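Local atomic coordinates of transcriptional repressor, TetR family (Thermus thermophilus, PDB entry 3ANP), a protein that controls fatty acid degradation as a transcriptional repressor, probably by binding DNA through a helix-turn-helix domain, and binds lauroyl-CoA in a pocket. Residues 13-18 and 48-53; 56-61 and 120-125; 106-111 and 160-165. All blocks are in the same frame, centred on the assembly; numbering follows the deposited sequence.

Contact 1 (13-18 and 48-53); sequences RIFRAA and NYYPYK
The ring of Tyr50 meets Ile14 at its edge: methyl CG2 lies near the ring plane, 3.8 Å from CD2, while the cation-pi partner of the ring is Arg11, one turn earlier on the same helix as Ile14. The ring of Tyr49 receives the other arm of Ile14 obliquely, with CD1 3.8 Å from its CD2. The phenyl ring of Phe15 has the Tyr50 hydroxyl oblique to it. This is the inside of a TetR-type DNA-binding domain, where helix 3-25 packs on the end of helix 43-49, the last part of the predicted helix-turn-helix motif. Tyr49 O, at the helix end, is bonded to Arg11 NH1. Tyr50 is the first residue to leave helical geometry, and its extended backbone starts the turn toward helix 54-77.

Isoleucine suits its place because its branches part at CB. With CG2 anti to the backbone N and CG1 beside it (chi1 -70°), one methyl serves Tyr50 and the longer arm reaches Tyr49, set nearly perpendicular to it. Ile14 and Tyr50 lie alongside one another, pointing opposite ways, so CG2 meets the CD2–CE2 side of the ring. Phe15 also packs on Val56 and Asp59, so it bridges the residue after helix 43-49 and helix 54-77. A tyrosine at position 50 combines a flat apolar body, buried against Ile14 and Val56, with a polar end whose buried hydroxyl is satisfied by a hydrogen bond to Asp59. The Tyr50 hydroxyl passes close to carbon as well: OH lies 3.6 Å from Phe15 CB and 3.7 Å from Phe15 CD2.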
# COMPACT_ATOMS: atom_id res chain seq x y z
N ARG A 13 15.60 -21.65 -19.02
CA ARG A 13 16.26 -20.95 -20.12
C ARG A 13 15.41 -19.74 -20.55
O ARG A 13 15.94 -18.66 -20.82
CB ARG A 13 16.49 -21.90 -21.30
CG ARG A 13 17.42 -21.31 -22.35
CD ARG A 13 17.73 -22.30 -23.47
NE ARG A 13 16.59 -22.55 -24.35
CZ ARG A 13 15.92 -23.70 -24.39
NH1 ARG A 13 16.27 -24.71 -23.60
NH2 ARG A 13 14.91 -23.85 -25.25
N ILE A 14 14.10 -19.93 -20.63
CA ILE A 14 13.22 -18.83 -21.00
C ILE A 14 13.36 -17.74 -19.92
O ILE A 14 13.50 -16.56 -20.23
CB ILE A 14 11.74 -19.31 -21.08
CG1 ILE A 14 11.57 -20.23 -22.30
CG2 ILE A 14 10.79 -18.10 -21.15
CD1 ILE A 14 10.27 -21.03 -22.30
N PHE A 15 13.32 -18.15 -18.65
CA PHE A 15 13.47 -17.20 -17.55
C PHE A 15 14.77 -16.40 -17.68
O PHE A 15 14.77 -15.16 -17.62
CB PHE A 15 13.44 -17.95 -16.21
CG PHE A 15 13.71 -17.07 -15.02
CD1 PHE A 15 14.98 -17.02 -14.46
CD2 PHE A 15 12.71 -16.27 -14.49
CE1 PHE A 15 15.25 -16.18 -13.38
CE2 PHE A 15 12.96 -15.43 -13.42
CZ PHE A 15 14.25 -15.38 -12.86
N ARG A 16 15.88 -17.11 -17.87
CA ARG A 16 17.16 -16.43 -18.01
C ARG A 16 17.18 -15.47 -19.17
O ARG A 16 17.68 -14.34 -19.06
CB ARG A 16 18.30 -17.44 -18.17
CG ARG A 16 18.59 -18.20 -16.88
CD ARG A 16 19.96 -18.87 -16.92
NE ARG A 16 19.97 -20.01 -17.83
CZ ARG A 16 20.54 -20.01 -19.03
NH1 ARG A 16 21.15 -18.93 -19.49
NH2 ARG A 16 20.47 -21.11 -19.78
N ALA A 17 16.65 -15.92 -20.30
CA ALA A 17 16.60 -15.10 -21.51
C ALA A 17 15.81 -13.81 -21.27
O ALA A 17 16.24 -12.73 -21.66
CB ALA A 17 15.96 -15.89 -22.64
N ALA A 18 14.66 -13.94 -20.62
CA ALA A 18 13.84 -12.76 -20.34
C ALA A 18 14.51 -11.78 -19.37
O ALA A 18 14.47 -10.56 -19.58
CB ALA A 18 12.46 -13.18 -19.78
N ASN A 48 3.13 -20.32 -22.94
CA ASN A 48 2.73 -21.53 -22.24
C ASN A 48 3.44 -21.58 -20.90
O ASN A 48 2.89 -22.07 -19.92
CB ASN A 48 3.08 -22.79 -23.06
CG ASN A 48 2.17 -22.97 -24.25
OD1 ASN A 48 1.00 -22.62 -24.19
ND2 ASN A 48 2.71 -23.53 -25.33
N TYR A 49 4.67 -21.06 -20.86
CA TYR A 49 5.44 -21.07 -19.62
C TYR A 49 5.17 -19.85 -18.73
O TYR A 49 5.13 -19.97 -17.50
CB TYR A 49 6.93 -21.16 -19.95
CG TYR A 49 7.35 -22.57 -20.31
CD1 TYR A 49 7.86 -23.44 -19.34
CD2 TYR A 49 7.17 -23.06 -21.61
CE1 TYR A 49 8.18 -24.77 -19.65
CE2 TYR A 49 7.49 -24.38 -21.93
CZ TYR A 49 7.99 -25.22 -20.94
OH TYR A 49 8.31 -26.52 -21.24
N TYR A 50 4.99 -18.69 -19.37
CA TYR A 50 4.71 -17.41 -18.70
C TYR A 50 3.57 -16.73 -19.48
O TYR A 50 3.81 -16.08 -20.49
CB TYR A 50 5.98 -16.54 -18.73
CG TYR A 50 7.09 -17.08 -17.84
CD1 TYR A 50 7.03 -16.95 -16.45
CD2 TYR A 50 8.18 -17.77 -18.39
CE1 TYR A 50 8.00 -17.48 -15.62
CE2 TYR A 50 9.18 -18.30 -17.56
CZ TYR A 50 9.08 -18.16 -16.18
OH TYR A 50 10.02 -18.71 -15.35
N PRO A 51 2.33 -16.88 -19.00
CA PRO A 51 1.12 -16.31 -19.61
C PRO A 51 1.14 -14.81 -19.83
O PRO A 51 0.43 -14.29 -20.68
CB PRO A 51 0.01 -16.74 -18.65
CG PRO A 51 0.55 -17.98 -18.03
CD PRO A 51 1.99 -17.62 -17.78
N TYR A 52 1.94 -14.11 -19.03
CA TYR A 52 2.09 -12.66 -19.18
C TYR A 52 3.50 -12.32 -18.71
O TYR A 52 4.05 -13.04 -17.87
CB TYR A 52 1.00 -11.90 -18.38
CG TYR A 52 0.74 -12.40 -16.97
CD1 TYR A 52 1.37 -11.82 -15.87
CD2 TYR A 52 -0.14 -13.46 -16.75
CE1 TYR A 52 1.12 -12.27 -14.57
CE2 TYR A 52 -0.38 -13.93 -15.47
CZ TYR A 52 0.25 -13.33 -14.38
OH TYR A 52 0.02 -13.82 -13.12
N LYS A 53 4.09 -11.27 -19.27
CA LYS A 53 5.47 -10.88 -18.93
C LYS A 53 5.78 -10.73 -17.44
O LYS A 53 6.88 -11.08 -16.99
CB LYS A 53 5.85 -9.58 -19.66
CG LYS A 53 6.11 -9.71 -21.17
CD LYS A 53 6.15 -8.34 -21.86
CE LYS A 53 7.15 -7.39 -21.18
NZ LYS A 53 7.09 -6.01 -21.77

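Contact 2 (56-61 and 120-125); sequences VLLDYG and RAAFEA. With DCC (dodecyl-coa), chain E.
Leu58 pushes both of its methyls against Ala122, and this is the tight part of the contact. CD1 stands 3.8 Å from Ala122 CA, and CD2 lies 3.9 Å from Ala122 CB. One turn on, the methyl of Ala125 meets Leu58 CB at 4.2 Å. The branched leucine fills the gap between two nearly parallel helix segments, their axes 9.7 Å apart and at 22° to each other, while the alanines present a low surface to receive it. Its CG is anti to the carbonyl carbon (chi1 -68°), which directs the fork across to helix 116-125.

At the loose margin, Ala121 only skirts Leu58. The solvent side is the flank of the exposed Arg120 and Glu124, a turn apart, which form a long salt bridge from NE to OE2 of 3.4 Å. The extended Arg120 chain lays NH1 3.3 Å from CP7, a pantetheine methyl of the bound dodecyl-CoA. Phe123 turns its CB from helix 54-77 and packs closely on the ligand: methyl CP9 sits 3.5 Å above the ring plane, over its centre, and CE1 touches the acyl carbon CA3. A serine here would probably leave CP9 without its flat apolar bed and open a gap beside CA3 where the ring had been.

Met107, a selenomethionine on helix 101-110, packs on Leu58, while Leu111 packs on Ala122. Ser62 OG is hydrogen-bonded to both Leu58 O and Ala125 O, linking helix 54-77 to the end of helix 116-125, while Arg168 of the second subunit packs on Phe123.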
# COMPACT_ATOMS: atom_id res chain seq x y z
N VAL A 56 7.18 -13.52 -15.19
CA VAL A 56 8.63 -13.74 -15.12
C VAL A 56 9.16 -12.99 -13.89
O VAL A 56 9.91 -13.55 -13.08
CB VAL A 56 9.38 -13.21 -16.38
CG1 VAL A 56 10.89 -13.33 -16.17
CG2 VAL A 56 8.97 -14.02 -17.63
N LEU A 57 8.76 -11.73 -13.73
CA LEU A 57 9.21 -10.94 -12.59
C LEU A 57 8.76 -11.56 -11.26
O LEU A 57 9.49 -11.51 -10.28
CB LEU A 57 8.69 -9.50 -12.70
CG LEU A 57 9.08 -8.73 -13.97
CD1 LEU A 57 8.36 -7.38 -13.97
CD2 LEU A 57 10.61 -8.53 -14.03
N LEU A 58 7.57 -12.15 -11.23
CA LEU A 58 7.11 -12.77 -9.99
C LEU A 58 8.03 -13.93 -9.63
O LEU A 58 8.33 -14.14 -8.47
CB LEU A 58 5.68 -13.28 -10.13
CG LEU A 58 4.65 -12.16 -10.27
CD1 LEU A 58 3.28 -12.81 -10.42
CD2 LEU A 58 4.68 -11.22 -9.06
N ASP A 59 8.47 -14.69 -10.64
CA ASP A 59 9.38 -15.80 -10.38
C ASP A 59 10.66 -15.26 -9.72
O ASP A 59 11.18 -15.86 -8.78
CB ASP A 59 9.73 -16.52 -11.68
CG ASP A 59 8.92 -17.80 -11.88
OD1 ASP A 59 7.90 -17.99 -11.17
OD2 ASP A 59 9.30 -18.62 -12.75
N TYR A 60 11.16 -14.14 -10.23
CA TYR A 60 12.37 -13.52 -9.67
C TYR A 60 12.10 -13.08 -8.24
O TYR A 60 12.89 -13.34 -7.33
CB TYR A 60 12.80 -12.30 -10.49
CG TYR A 60 14.09 -11.65 -10.01
CD1 TYR A 60 14.28 -10.27 -10.14
CD2 TYR A 60 15.13 -12.40 -9.47
CE1 TYR A 60 15.47 -9.66 -9.74
CE2 TYR A 60 16.33 -11.80 -9.06
CZ TYR A 60 16.49 -10.43 -9.20
OH TYR A 60 17.67 -9.84 -8.81
N GLY A 61 10.99 -12.38 -8.04
CA GLY A 61 10.64 -11.93 -6.70
C GLY A 61 10.56 -13.09 -5.71
O GLY A 61 11.01 -12.97 -4.57
N ARG A 120 -4.01 -11.97 -6.89
CA ARG A 120 -3.86 -13.07 -5.95
C ARG A 120 -2.60 -13.87 -6.26
O ARG A 120 -1.90 -14.31 -5.36
CB ARG A 120 -5.08 -14.00 -6.01
CG ARG A 120 -5.05 -15.06 -4.93
CD ARG A 120 -6.24 -16.01 -5.04
NE ARG A 120 -6.29 -16.91 -3.89
CZ ARG A 120 -6.70 -16.55 -2.68
NH1 ARG A 120 -7.09 -15.30 -2.45
NH2 ARG A 120 -6.70 -17.43 -1.69
N ALA A 121 -2.34 -14.08 -7.54
CA ALA A 121 -1.15 -14.81 -7.96
C ALA A 121 0.11 -14.07 -7.49
O ALA A 121 1.05 -14.67 -7.00
CB ALA A 121 -1.13 -14.95 -9.48
N ALA A 122 0.11 -12.75 -7.66
CA ALA A 122 1.27 -11.96 -7.25
C ALA A 122 1.44 -12.07 -5.74
O ALA A 122 2.54 -12.30 -5.24
CB ALA A 122 1.07 -10.50 -7.65
N PHE A 123 0.33 -11.95 -5.02
CA PHE A 123 0.38 -12.02 -3.57
C PHE A 123 0.95 -13.35 -3.08
O PHE A 123 1.77 -13.38 -2.16
CB PHE A 123 -1.03 -11.84 -3.00
CG PHE A 123 -1.04 -11.66 -1.52
CD1 PHE A 123 -0.86 -10.39 -0.97
CD2 PHE A 123 -1.19 -12.75 -0.67
CE1 PHE A 123 -0.81 -10.21 0.42
CE2 PHE A 123 -1.14 -12.58 0.72
CZ PHE A 123 -0.95 -11.31 1.27
N GLU A 124 0.52 -14.45 -3.69
CA GLU A 124 1.00 -15.77 -3.27
C GLU A 124 2.45 -16.02 -3.63
O GLU A 124 3.14 -16.80 -2.96
CB GLU A 124 0.13 -16.88 -3.87
CG GLU A 124 -1.30 -16.87 -3.35
CD GLU A 124 -2.09 -18.06 -3.84
OE1 GLU A 124 -1.68 -19.20 -3.54
OE2 GLU A 124 -3.11 -17.87 -4.54
N ALA A 125 2.93 -15.37 -4.68
CA ALA A 125 4.32 -15.55 -5.09
C ALA A 125 5.27 -14.72 -4.23
O ALA A 125 6.47 -14.97 -4.23
CB ALA A 125 4.49 -15.14 -6.55
C2 DCC E . -9.57 -21.10 4.41
C4 DCC E . -8.40 -19.57 5.69
C5 DCC E . -7.25 -20.35 5.56
C6 DCC E . -7.33 -21.52 4.82
C8 DCC E . -6.79 -18.62 6.75
C10 DCC E . 9.71 -8.96 -2.04
C11 DCC E . 10.73 -8.83 -3.17
C12 DCC E . 12.07 -9.45 -2.76
N9 DCC E . -8.07 -18.51 6.42
N7 DCC E . -6.28 -19.73 6.22
N3 DCC E . -9.53 -19.98 5.10
N1 DCC E . -8.50 -21.86 4.26
N6 DCC E . -6.25 -22.29 4.68
C1' DCC E . -8.99 -17.42 6.83
C2' DCC E . -8.21 -16.17 7.25
O2' DCC E . -7.63 -16.38 8.54
C3' DCC E . -9.40 -15.22 7.36
O3' DCC E . -10.09 -15.45 8.60
C4' DCC E . -10.29 -15.66 6.19
O4' DCC E . -9.74 -16.90 5.72
C5' DCC E . -10.22 -14.59 5.10
O5' DCC E . -8.86 -14.35 4.73
P1 DCC E . -8.45 -13.01 3.93
O11 DCC E . -9.10 -11.84 4.56
O12 DCC E . -6.98 -13.00 3.77
O6 DCC E . -9.12 -13.21 2.48
P2 DCC E . -8.35 -13.99 1.31
O21 DCC E . -9.55 -14.48 0.59
O22 DCC E . -7.47 -14.82 2.16
O7 DCC E . -7.74 -12.64 0.68
CPA DCC E . -6.45 -12.15 1.04
CPB DCC E . -5.66 -11.79 -0.22
CP8 DCC E . -6.56 -10.97 -1.16
CP7 DCC E . -5.20 -13.07 -0.92
CP9 DCC E . -4.44 -10.95 0.17
OP3 DCC E . -6.91 -9.72 -0.56
CP6 DCC E . -5.85 -10.73 -2.49
OP2 DCC E . -5.92 -11.57 -3.39
NP2 DCC E . -5.18 -9.59 -2.59
CP5 DCC E . -4.45 -9.22 -3.81
CP4 DCC E . -3.27 -8.31 -3.47
CP3 DCC E . -3.75 -7.02 -2.80
OP1 DCC E . -4.53 -7.06 -1.85
NP1 DCC E . -3.26 -5.90 -3.32
CP2 DCC E . -3.63 -4.58 -2.78
CP1 DCC E . -2.96 -4.35 -1.43
S DCC E . -1.15 -4.13 -1.55
P3 DCC E . -10.62 -14.18 9.44
O31 DCC E . -9.71 -13.82 10.55
O32 DCC E . -10.81 -12.98 8.39
O33 DCC E . -12.09 -14.59 9.95
CA1 DCC E . -0.55 -5.75 -1.28
CA2 DCC E . 0.93 -5.95 -0.93
OA1 DCC E . -1.30 -6.72 -1.39
CA3 DCC E . 1.17 -7.33 -0.33
CA4 DCC E . 2.62 -7.52 0.12
CA5 DCC E . 3.61 -7.42 -1.04
CA6 DCC E . 5.01 -7.84 -0.57
CA7 DCC E . 6.01 -7.83 -1.73
CA8 DCC E . 7.36 -8.39 -1.29
CA9 DCC E . 8.38 -8.31 -2.43

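Contact 3 (106-111 and 160-165); sequences PMFYEL and DLYFLS. With DCC (dodecyl-coa), chain E.
Phe108 and Phe163 form an offset edge-to-face pair, the edge of Phe163 turned to the face of Phe108, with centroids 5.9 Å apart and planes at 89°. The edge of Phe163 also meets backbone: Phe108 O lies near its plane, 3.3 Å from CE1.

Among apolar contacts, Leu111 CD1 comes 3.6 Å from Phe163 CE1 and Phe108 CB 3.7 Å from the same atom, so both close on that corner of the ring. Polar contact comes from Tyr162, roughly square to Phe108: its buried OH meets the ring edge 3.4 Å from Phe108 CZ and is hydrogen-bonded to Thr97.

The remaining interactions belong to dodecyl-CoA. The face of Phe163 lies under acyl carbon CA2, and its CD2 is 3.6 Å from the thioester sulfur; with CG anti to the backbone N (chi1 169°), the ring reaches in toward helix 101-110. Tyr162 CE2 borders the acyl chain further along, at CA8. The one hydrogen bond to the ligand here runs from NP1 to Leu111 O, 2.9 Å long with an angle of 155° at the hydrogen. Flat aromatic groups suit a wall for a slender alkyl chain.

Helix 151-172 thus packs directly on helix 101-110, with the acyl chain running alongside the join. Its Tyr162 also packs on Leu182 of helix 178-191, while Asp160 reaches Arg168 of the second subunit in a salt bridge.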
# COMPACT_ATOMS: atom_id res chain seq x y z
N PRO A 106 7.74 -2.72 -12.03
CA PRO A 106 6.59 -3.31 -12.74
C PRO A 106 6.04 -4.52 -12.00
O PRO A 106 4.86 -4.87 -12.14
CB PRO A 106 7.16 -3.65 -14.12
CG PRO A 106 8.65 -3.74 -13.89
CD PRO A 106 8.90 -2.62 -12.92
N MSE A 107 6.89 -5.16 -11.22
CA MSE A 107 6.45 -6.30 -10.44
C MSE A 107 5.48 -5.84 -9.35
O MSE A 107 4.44 -6.46 -9.13
CB MSE A 107 7.66 -7.02 -9.82
CG MSE A 107 7.29 -8.33 -9.18
SE MSE A 107 8.65 -9.07 -8.03
CE MSE A 107 8.48 -7.83 -6.57
N PHE A 108 5.81 -4.73 -8.68
CA PHE A 108 4.94 -4.20 -7.62
C PHE A 108 3.55 -3.84 -8.14
O PHE A 108 2.55 -4.03 -7.45
CB PHE A 108 5.55 -2.94 -6.97
CG PHE A 108 6.81 -3.19 -6.15
CD1 PHE A 108 7.00 -4.40 -5.46
CD2 PHE A 108 7.77 -2.19 -6.03
CE1 PHE A 108 8.14 -4.60 -4.66
CE2 PHE A 108 8.91 -2.38 -5.23
CZ PHE A 108 9.09 -3.58 -4.55
N TYR A 109 3.46 -3.30 -9.36
CA TYR A 109 2.15 -2.94 -9.90
C TYR A 109 1.26 -4.17 -10.09
O TYR A 109 0.04 -4.06 -10.05
CB TYR A 109 2.29 -2.20 -11.24
CG TYR A 109 2.68 -0.76 -11.06
CD1 TYR A 109 1.83 0.13 -10.38
CD2 TYR A 109 3.89 -0.28 -11.53
CE1 TYR A 109 2.20 1.46 -10.19
CE2 TYR A 109 4.27 1.04 -11.34
CZ TYR A 109 3.42 1.91 -10.67
OH TYR A 109 3.80 3.22 -10.51
N GLU A 110 1.87 -5.32 -10.30
CA GLU A 110 1.12 -6.56 -10.49
C GLU A 110 0.30 -6.90 -9.24
O GLU A 110 -0.74 -7.53 -9.34
CB GLU A 110 2.08 -7.69 -10.87
CG GLU A 110 1.44 -8.98 -11.32
CD GLU A 110 0.56 -8.87 -12.58
OE1 GLU A 110 0.64 -7.86 -13.31
OE2 GLU A 110 -0.19 -9.82 -12.82
N LEU A 111 0.76 -6.48 -8.07
CA LEU A 111 0.01 -6.72 -6.84
C LEU A 111 -1.24 -5.84 -6.82
O LEU A 111 -2.12 -6.01 -5.98
CB LEU A 111 0.89 -6.42 -5.61
CG LEU A 111 1.95 -7.49 -5.37
CD1 LEU A 111 3.17 -6.92 -4.68
CD2 LEU A 111 1.31 -8.61 -4.55
N ASP A 160 2.54 -4.96 4.05
CA ASP A 160 1.77 -4.04 3.20
C ASP A 160 2.44 -2.66 3.21
O ASP A 160 2.50 -1.98 2.17
CB ASP A 160 0.32 -3.91 3.69
CG ASP A 160 -0.54 -5.12 3.33
OD1 ASP A 160 -0.26 -5.79 2.31
OD2 ASP A 160 -1.51 -5.38 4.06
N LEU A 161 2.91 -2.24 4.38
CA LEU A 161 3.60 -0.96 4.51
C LEU A 161 4.89 -0.96 3.71
O LEU A 161 5.21 0.04 3.08
CB LEU A 161 3.95 -0.64 5.97
CG LEU A 161 2.84 -0.02 6.81
CD1 LEU A 161 3.40 0.38 8.17
CD2 LEU A 161 2.29 1.21 6.10
N TYR A 162 5.63 -2.06 3.76
CA TYR A 162 6.88 -2.16 2.99
C TYR A 162 6.52 -1.95 1.52
O TYR A 162 7.17 -1.19 0.79
CB TYR A 162 7.55 -3.54 3.12
CG TYR A 162 8.44 -3.85 1.93
CD1 TYR A 162 9.66 -3.18 1.74
CD2 TYR A 162 8.01 -4.72 0.92
CE1 TYR A 162 10.42 -3.36 0.56
CE2 TYR A 162 8.76 -4.90 -0.25
CZ TYR A 162 9.96 -4.22 -0.43
OH TYR A 162 10.66 -4.37 -1.61
N PHE A 163 5.47 -2.65 1.08
CA PHE A 163 5.02 -2.55 -0.30
C PHE A 163 4.71 -1.13 -0.75
O PHE A 163 5.22 -0.67 -1.77
CB PHE A 163 3.79 -3.43 -0.53
CG PHE A 163 3.12 -3.19 -1.85
CD1 PHE A 163 3.67 -3.67 -3.03
CD2 PHE A 163 1.96 -2.43 -1.92
CE1 PHE A 163 3.08 -3.38 -4.27
CE2 PHE A 163 1.38 -2.14 -3.15
CZ PHE A 163 1.93 -2.61 -4.31
N LEU A 164 3.86 -0.42 0.00
CA LEU A 164 3.49 0.94 -0.40
C LEU A 164 4.70 1.88 -0.36
O LEU A 164 4.86 2.72 -1.24
CB LEU A 164 2.38 1.50 0.48
CG LEU A 164 1.75 2.84 0.04
CD1 LEU A 164 1.16 2.72 -1.37
CD2 LEU A 164 0.66 3.21 1.02
N SER A 165 5.54 1.74 0.66
CA SER A 165 6.74 2.59 0.76
C SER A 165 7.71 2.35 -0.40
O SER A 165 8.26 3.29 -0.97
CB SER A 165 7.47 2.36 2.08
OG SER A 165 6.74 2.88 3.18
C2 DCC E . -9.57 -21.10 4.41
C4 DCC E . -8.40 -19.57 5.69
C5 DCC E . -7.25 -20.35 5.56
C6 DCC E . -7.33 -21.52 4.82
C8 DCC E . -6.79 -18.62 6.75
C10 DCC E . 9.71 -8.96 -2.04
C11 DCC E . 10.73 -8.83 -3.17
C12 DCC E . 12.07 -9.45 -2.76
N9 DCC E . -8.07 -18.51 6.42
N7 DCC E . -6.28 -19.73 6.22
N3 DCC E . -9.53 -19.98 5.10
N1 DCC E . -8.50 -21.86 4.26
N6 DCC E . -6.25 -22.29 4.68
C1' DCC E . -8.99 -17.42 6.83
C2' DCC E . -8.21 -16.17 7.25
O2' DCC E . -7.63 -16.38 8.54
C3' DCC E . -9.40 -15.22 7.36
O3' DCC E . -10.09 -15.45 8.60
C4' DCC E . -10.29 -15.66 6.19
O4' DCC E . -9.74 -16.90 5.72
C5' DCC E . -10.22 -14.59 5.10
O5' DCC E . -8.86 -14.35 4.73
P1 DCC E . -8.45 -13.01 3.93
O11 DCC E . -9.10 -11.84 4.56
O12 DCC E . -6.98 -13.00 3.77
O6 DCC E . -9.12 -13.21 2.48
P2 DCC E . -8.35 -13.99 1.31
O21 DCC E . -9.55 -14.48 0.59
O22 DCC E . -7.47 -14.82 2.16
O7 DCC E . -7.74 -12.64 0.68
CPA DCC E . -6.45 -12.15 1.04
CPB DCC E . -5.66 -11.79 -0.22
CP8 DCC E . -6.56 -10.97 -1.16
CP7 DCC E . -5.20 -13.07 -0.92
CP9 DCC E . -4.44 -10.95 0.17
OP3 DCC E . -6.91 -9.72 -0.56
CP6 DCC E . -5.85 -10.73 -2.49
OP2 DCC E . -5.92 -11.57 -3.39
NP2 DCC E . -5.18 -9.59 -2.59
CP5 DCC E . -4.45 -9.22 -3.81
CP4 DCC E . -3.27 -8.31 -3.47
CP3 DCC E . -3.75 -7.02 -2.80
OP1 DCC E . -4.53 -7.06 -1.85
NP1 DCC E . -3.26 -5.90 -3.32
CP2 DCC E . -3.63 -4.58 -2.78
CP1 DCC E . -2.96 -4.35 -1.43
S DCC E . -1.15 -4.13 -1.55
P3 DCC E . -10.62 -14.18 9.44
O31 DCC E . -9.71 -13.82 10.55
O32 DCC E . -10.81 -12.98 8.39
O33 DCC E . -12.09 -14.59 9.95
CA1 DCC E . -0.55 -5.75 -1.28
CA2 DCC E . 0.93 -5.95 -0.93
OA1 DCC E . -1.30 -6.72 -1.39
CA3 DCC E . 1.17 -7.33 -0.33
CA4 DCC E . 2.62 -7.52 0.12
CA5 DCC E . 3.61 -7.42 -1.04
CA6 DCC E . 5.01 -7.84 -0.57
CA7 DCC E . 6.01 -7.83 -1.73
CA8 DCC E . 7.36 -8.39 -1.29
CA9 DCC E . 8.38 -8.31 -2.43

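In the fold
From the N terminus, helix 3-25 is met first by residues 48-53, so contact 1 closes the three-helix DNA-binding head before anything else begins. Helix 54-77 then leads out of that head; its opening turns touch contact 1 through Val56 and Asp59 and carry the first half of contact 2. Before contact 2 is closed by residues 120-125, contact 3 opens at 106-111, and it closes only at 160-165, so contacts 2 and 3 cross. They meet where Leu111 packs on Ala122, and both touch dodecyl-CoA. Contact 3 joins helices within the ligand-binding part; contact 2 ties helix 54-77 to that part, a path by which acyl-CoA could plausibly influence DNA binding.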